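Local coordinates for protein dimethyl-sulfide monooxygenase (Hyphomicrobium sulfonivorans, PDB 6AK1) that oxidises dimethyl sulfide to methanethiol and formaldehyde with FMN, NADH and oxygen, the first step of dimethyl sulfide degradation, at residues T316-A321 and M332-L337; L323-P328 and T354-I359. All blocks are in the same frame, centred on the assembly; numbering follows the deposited sequence.

Interaction 1. Residues T316-A321 and M332-L337; sequences TGIDFA and MENDSL
Phe320, Ile318 and Leu337 bring their hydrocarbon ends together between the segment 316-321, leaving helix 305-316, and the start of helix 335-344, and no hydrogen bond crosses between the two segments. Leu337 and Phe320 reach toward each other: the methyl CD2 of Leu337 stands at the rim of the Phe320 ring, near its plane, 3.5 Å from Phe320 CZ and almost as near CE1. With CG of Leu337 anti to the backbone N (chi1 -174°), the branch reaches back toward Phe320. Met332 crosses the ring direction at about a right angle, its chain bending at the last torsion to set CE obliquely 4.2 Å from Phe320 CE2. Ile318 CD1 also meets Leu337 CD2, at 4.2 Å.

The same Ile318 CD1 rests on the side-chain amide of Asn334, 3.7 Å from its CG, so a polar group borders the apolar cluster.

The polar bonds between side chains and backbone do not bridge the two segments. Asn334 is the N-cap of helix 335-344: its OD1 accepts from Leu337 N at 3.0 Å, in the carbonyl plane. Replacing Asn334 by an alanine removes the amide; Leu337 N would probably lose its capping acceptor and a gap would be likely to open beside Ile318 CD1. Thr316 OG1, also bonded to Tyr312 O, accepts from Ile318 N (3.3 Å) in an ST turn that spans Gly317, the first residue to leave helical angles, with positive phi. Asp319 OD1 takes Ala321 N at 3.0 Å from above the carboxylate plane, an Asx turn, and also accepts from Arg67 N.

The buried Phe320 is further covered by Leu309 and Tyr312 of helix 305-316 and by Val355 and Ile359 of helix 355-362, so the contact joins the exit of one helix to the entrance of the next, with a third alongside.

Interaction 2. Residues L323-P328 and T354-I359; sequences LDPDEP and TVRDVI
Val355 N and Arg356 N, at the start of helix 355-362, both donate to carbonyls of the turn Asp324-Glu327, and this pair of backbone bonds forms the tight part of the contact. Val355 N gives to Glu327 O at 2.8 Å, while Arg356 N gives to Pro325 O at 2.9 Å. Glu327 O also receives a CH...O contact from Thr354 CA (3.2 Å), and the backbones of Pro328 and Thr354 form a single beta bridge. Side chains close in around these bonds. Val355 runs alongside the Glu327 chain, with its CG2 3.6 Å from Glu327 CG. The methyl CG2 of Thr354 is set against a carbonyl oxygen, Asp326 O, at 3.4 Å. The buried Val355 continues inward onto Phe320 and Met332.

The outer side is held by charge and by contact with a proline ring. Arg356 leaves the helix with CG anti to the backbone N (chi1 171°), then bends at chi3, which brings its guanidinium back over the turn. Pro325 CB sits over one face of that group, nearer its border than its centre and 3.3 Å from NH2. Asp326 comes to the edge, its OD1 3.0 Å from Arg356 NH1 in a salt bridge that is far from straight, with an N-H...O angle of 136°. The bond lies in the guanidinium plane but meets OD1 from above the carboxylate plane, the two flat groups being turned 54° apart. All three of these residues are exposed, so solvent probably competes for the pair.

Thr354 is the N-cap, its OG1 accepting from Asp357 N at 3.3 Å. The whole is an N-capped helix whose first-turn N-H groups, at Val355 and Arg356, are satisfied by carbonyls of a type I beta-turn loop, on the outside of a luciferase-like TIM-barrel protein.

In the fold
Interactions 1 and 2 lie with centres about 12 Å apart and interleave along the chain: the turn of interaction 2 falls between the segments of interaction 1, and residues 354-359 follow both. Their apolar surfaces merge. Met332 CE lies 3.7 Å from Val355 CG2, Phe320 CE2 is 4.0 Å from both Val355 CG1 and Ile359 CD1, and Met332 CA packs against Glu327 OE1 at 3.4 Å. Phe320 and Met332 thus form a shared patch that helix 355-362 covers. Both contacts belong to the luciferase-like TIM-barrel region, with their centres about 26 and 32 Å from the centre of the chain, away from the residues that probably bind FMN.

Interaction 1. Residues T316-A321 and M332-L337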
loop_
_atom_site.group_PDB
_atom_site.type_symbol
_atom_site.label_atom_id
_atom_site.label_comp_id
_atom_site.label_asym_id
_atom_site.label_seq_id
_atom_site.Cartn_x
_atom_site.Cartn_y
_atom_site.Cartn_z
ATOM N N THR A 316 -17.075 5.372 4.238
ATOM C CA THR A 316 -17.773 5.191 5.506
ATOM C C THR A 316 -19.135 4.526 5.380
ATOM O O THR A 316 -19.656 4.048 6.387
ATOM C CB THR A 316 -17.961 6.543 6.223
ATOM O OG1 THR A 316 -18.942 7.321 5.524
ATOM C CG2 THR A 316 -16.654 7.327 6.251
ATOM N N GLY A 317 -19.723 4.475 4.189
ATOM C CA GLY A 317 -21.071 3.966 4.032
ATOM C C GLY A 317 -22.182 4.981 4.247
ATOM O O GLY A 317 -23.363 4.632 4.109
ATOM N N ILE A 318 -21.860 6.219 4.582
ATOM C CA ILE A 318 -22.878 7.221 4.865
ATOM C C ILE A 318 -23.167 8.013 3.599
ATOM O O ILE A 318 -22.255 8.602 3.007
ATOM C CB ILE A 318 -22.436 8.151 5.998
ATOM C CG1 ILE A 318 -22.232 7.351 7.279
ATOM C CG2 ILE A 318 -23.451 9.272 6.177
ATOM C CD1 ILE A 318 -21.314 8.055 8.239
ATOM N N ASP A 319 -24.437 8.040 3.194
ATOM C CA ASP A 319 -24.889 8.829 2.050
ATOM C C ASP A 319 -25.204 10.232 2.550
ATOM O O ASP A 319 -26.253 10.468 3.162
ATOM C CB ASP A 319 -26.095 8.174 1.388
ATOM C CG ASP A 319 -26.687 9.018 0.275
ATOM O OD1 ASP A 319 -26.018 9.974 -0.196
ATOM O OD2 ASP A 319 -27.835 8.722 -0.129
ATOM N N PHE A 320 -24.296 11.177 2.287
ATOM C CA PHE A 320 -24.498 12.545 2.754
ATOM C C PHE A 320 -25.707 13.233 2.130
ATOM O O PHE A 320 -26.080 14.312 2.595
ATOM C CB PHE A 320 -23.243 13.383 2.494
ATOM C CG PHE A 320 -22.260 13.374 3.632
ATOM C CD1 PHE A 320 -21.606 12.208 3.994
ATOM C CD2 PHE A 320 -21.995 14.537 4.350
ATOM C CE1 PHE A 320 -20.699 12.198 5.052
ATOM C CE2 PHE A 320 -21.088 14.533 5.400
ATOM C CZ PHE A 320 -20.443 13.355 5.757
ATOM N N ALA A 321 -26.319 12.671 1.084
ATOM C CA ALA A 321 -27.541 13.279 0.572
ATOM C C ALA A 321 -28.675 13.236 1.601
ATOM O O ALA A 321 -29.657 13.967 1.452
ATOM C CB ALA A 321 -27.969 12.602 -0.726
ATOM N N MET A 332 -23.398 16.657 14.338
ATOM C CA MET A 332 -23.526 15.520 13.434
ATOM C C MET A 332 -23.904 14.260 14.210
ATOM O O MET A 332 -23.404 14.006 15.311
ATOM C CB MET A 332 -22.217 15.316 12.665
ATOM C CG MET A 332 -22.156 14.073 11.781
ATOM S SD MET A 332 -20.743 14.069 10.634
ATOM C CE MET A 332 -21.247 15.385 9.508
ATOM N N GLU A 333 -24.806 13.468 13.626
ATOM C CA GLU A 333 -25.362 12.325 14.344
ATOM C C GLU A 333 -24.331 11.216 14.495
ATOM O O GLU A 333 -24.104 10.714 15.603
ATOM C CB GLU A 333 -26.614 11.811 13.631
ATOM C CG GLU A 333 -27.729 12.858 13.467
ATOM C CD GLU A 333 -28.520 13.123 14.748
ATOM O OE1 GLU A 333 -29.412 14.011 14.717
ATOM O OE2 GLU A 333 -28.261 12.442 15.774
ATOM N N ASN A 334 -23.687 10.829 13.399
ATOM C CA ASN A 334 -22.811 9.668 13.416
ATOM C C ASN A 334 -21.583 9.932 14.281
ATOM O O ASN A 334 -20.777 10.813 13.971
ATOM C CB ASN A 334 -22.400 9.311 11.994
ATOM C CG ASN A 334 -21.695 7.973 11.919
ATOM O OD1 ASN A 334 -20.470 7.886 12.069
ATOM N ND2 ASN A 334 -22.467 6.917 11.690
ATOM N N ASP A 335 -21.429 9.146 15.351
ATOM C CA ASP A 335 -20.321 9.343 16.284
ATOM C C ASP A 335 -18.968 9.183 15.607
ATOM O O ASP A 335 -18.053 9.981 15.830
ATOM C CB ASP A 335 -20.437 8.361 17.448
ATOM C CG ASP A 335 -21.489 8.771 18.464
ATOM O OD1 ASP A 335 -22.244 9.736 18.211
ATOM O OD2 ASP A 335 -21.549 8.106 19.521
ATOM N N SER A 336 -18.819 8.154 14.784
ATOM C CA SER A 336 -17.504 7.810 14.277
ATOM C C SER A 336 -16.994 8.843 13.283
ATOM O O SER A 336 -15.810 9.195 13.302
ATOM C CB SER A 336 -17.546 6.431 13.637
ATOM O OG SER A 336 -16.226 6.053 13.251
ATOM N N LEU A 337 -17.863 9.338 12.402
ATOM C CA LEU A 337 -17.387 10.329 11.446
ATOM C C LEU A 337 -17.251 11.701 12.092
ATOM O O LEU A 337 -16.234 12.377 11.884
ATOM C CB LEU A 337 -18.308 10.397 10.228
ATOM C CG LEU A 337 -17.765 11.325 9.127
ATOM C CD1 LEU A 337 -16.297 11.017 8.816
ATOM C CD2 LEU A 337 -18.597 11.215 7.861
#

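Interaction 2. Residues L323-P328 and T354-I359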
loop_
_atom_site.group_PDB
_atom_site.type_symbol
_atom_site.label_atom_id
_atom_site.label_comp_id
_atom_site.label_asym_id
_atom_site.label_seq_id
_atom_site.Cartn_x
_atom_site.Cartn_y
_atom_site.Cartn_z
ATOM N N LEU A 323 -28.118 14.060 4.786
ATOM C CA LEU A 323 -27.654 14.900 5.879
ATOM C C LEU A 323 -27.965 16.365 5.585
ATOM O O LEU A 323 -28.521 16.719 4.541
ATOM C CB LEU A 323 -26.155 14.696 6.123
ATOM C CG LEU A 323 -25.717 13.546 7.039
ATOM C CD1 LEU A 323 -26.278 12.199 6.605
ATOM C CD2 LEU A 323 -24.202 13.485 7.096
ATOM N N ASP A 324 -27.584 17.232 6.518
ATOM C CA ASP A 324 -27.935 18.644 6.452
ATOM C C ASP A 324 -26.658 19.465 6.311
ATOM O O ASP A 324 -25.816 19.462 7.227
ATOM C CB ASP A 324 -28.750 19.062 7.697
ATOM C CG ASP A 324 -29.031 20.552 7.753
ATOM O OD1 ASP A 324 -29.041 21.220 6.672
ATOM O OD2 ASP A 324 -29.286 21.044 8.885
ATOM N N PRO A 325 -26.484 20.212 5.216
ATOM C CA PRO A 325 -25.217 20.942 5.021
ATOM C C PRO A 325 -25.006 22.080 5.998
ATOM O O PRO A 325 -23.854 22.496 6.199
ATOM C CB PRO A 325 -25.320 21.476 3.579
ATOM C CG PRO A 325 -26.437 20.686 2.945
ATOM C CD PRO A 325 -27.379 20.333 4.054
ATOM N N ASP A 326 -26.076 22.601 6.606
ATOM C CA ASP A 326 -25.976 23.799 7.430
ATOM C C ASP A 326 -25.912 23.527 8.929
ATOM O O ASP A 326 -25.699 24.471 9.695
ATOM C CB ASP A 326 -27.146 24.737 7.128
ATOM C CG ASP A 326 -27.078 25.290 5.729
ATOM O OD1 ASP A 326 -26.326 26.264 5.522
ATOM O OD2 ASP A 326 -27.744 24.733 4.831
ATOM N N GLU A 327 -26.073 22.285 9.371
ATOM C CA GLU A 327 -25.868 22.007 10.780
ATOM C C GLU A 327 -24.379 22.110 11.114
ATOM O O GLU A 327 -23.529 21.822 10.270
ATOM C CB GLU A 327 -26.395 20.621 11.140
ATOM C CG GLU A 327 -25.622 19.471 10.537
ATOM C CD GLU A 327 -25.981 18.146 11.179
ATOM O OE1 GLU A 327 -25.234 17.148 10.980
ATOM O OE2 GLU A 327 -27.013 18.114 11.892
ATOM N N PRO A 328 -24.039 22.540 12.330
ATOM C CA PRO A 328 -22.631 22.544 12.738
ATOM C C PRO A 328 -22.106 21.130 12.875
ATOM O O PRO A 328 -22.860 20.190 13.146
ATOM C CB PRO A 328 -22.651 23.259 14.095
ATOM C CG PRO A 328 -24.017 23.004 14.618
ATOM C CD PRO A 328 -24.916 23.038 13.404
ATOM N N THR A 354 -20.284 24.836 9.812
ATOM C CA THR A 354 -21.309 23.962 9.265
ATOM C C THR A 354 -20.667 22.735 8.628
ATOM O O THR A 354 -19.463 22.703 8.353
ATOM C CB THR A 354 -22.156 24.704 8.239
ATOM O OG1 THR A 354 -21.335 25.111 7.134
ATOM C CG2 THR A 354 -22.793 25.941 8.887
ATOM N N VAL A 355 -21.484 21.700 8.412
ATOM C CA VAL A 355 -20.982 20.505 7.738
ATOM C C VAL A 355 -20.472 20.868 6.348
ATOM O O VAL A 355 -19.459 20.334 5.882
ATOM C CB VAL A 355 -22.072 19.414 7.702
ATOM C CG1 VAL A 355 -21.679 18.272 6.801
ATOM C CG2 VAL A 355 -22.332 18.892 9.120
ATOM N N ARG A 356 -21.124 21.832 5.694
ATOM C CA ARG A 356 -20.682 22.274 4.376
ATOM C C ARG A 356 -19.259 22.834 4.414
ATOM O O ARG A 356 -18.439 22.512 3.541
ATOM C CB ARG A 356 -21.655 23.312 3.824
ATOM C CG ARG A 356 -21.156 23.983 2.565
ATOM C CD ARG A 356 -22.086 25.080 2.108
ATOM N NE ARG A 356 -23.314 24.524 1.558
ATOM C CZ ARG A 356 -24.496 24.590 2.157
ATOM N NH1 ARG A 356 -24.614 25.207 3.333
ATOM N NH2 ARG A 356 -25.558 24.046 1.571
ATOM N N ASP A 357 -18.948 23.666 5.421
ATOM C CA ASP A 357 -17.621 24.279 5.526
ATOM C C ASP A 357 -16.543 23.235 5.784
ATOM O O ASP A 357 -15.429 23.342 5.262
ATOM C CB ASP A 357 -17.584 25.328 6.647
ATOM C CG ASP A 357 -18.408 26.568 6.336
ATOM O OD1 ASP A 357 -18.599 26.894 5.150
ATOM O OD2 ASP A 357 -18.862 27.226 7.299
ATOM N N VAL A 358 -16.846 22.235 6.612
ATOM C CA VAL A 358 -15.874 21.184 6.899
ATOM C C VAL A 358 -15.592 20.354 5.645
ATOM O O VAL A 358 -14.432 20.103 5.296
ATOM C CB VAL A 358 -16.364 20.313 8.069
ATOM C CG1 VAL A 358 -15.395 19.174 8.337
ATOM C CG2 VAL A 358 -16.540 21.174 9.319
ATOM N N ILE A 359 -16.651 19.919 4.945
ATOM C CA ILE A 359 -16.477 19.074 3.760
ATOM C C ILE A 359 -15.597 19.769 2.724
ATOM O O ILE A 359 -14.764 19.127 2.065
ATOM C CB ILE A 359 -17.844 18.688 3.157
ATOM C CG1 ILE A 359 -18.644 17.822 4.132
ATOM C CG2 ILE A 359 -17.661 17.969 1.813
ATOM C CD1 ILE A 359 -17.835 16.705 4.763
#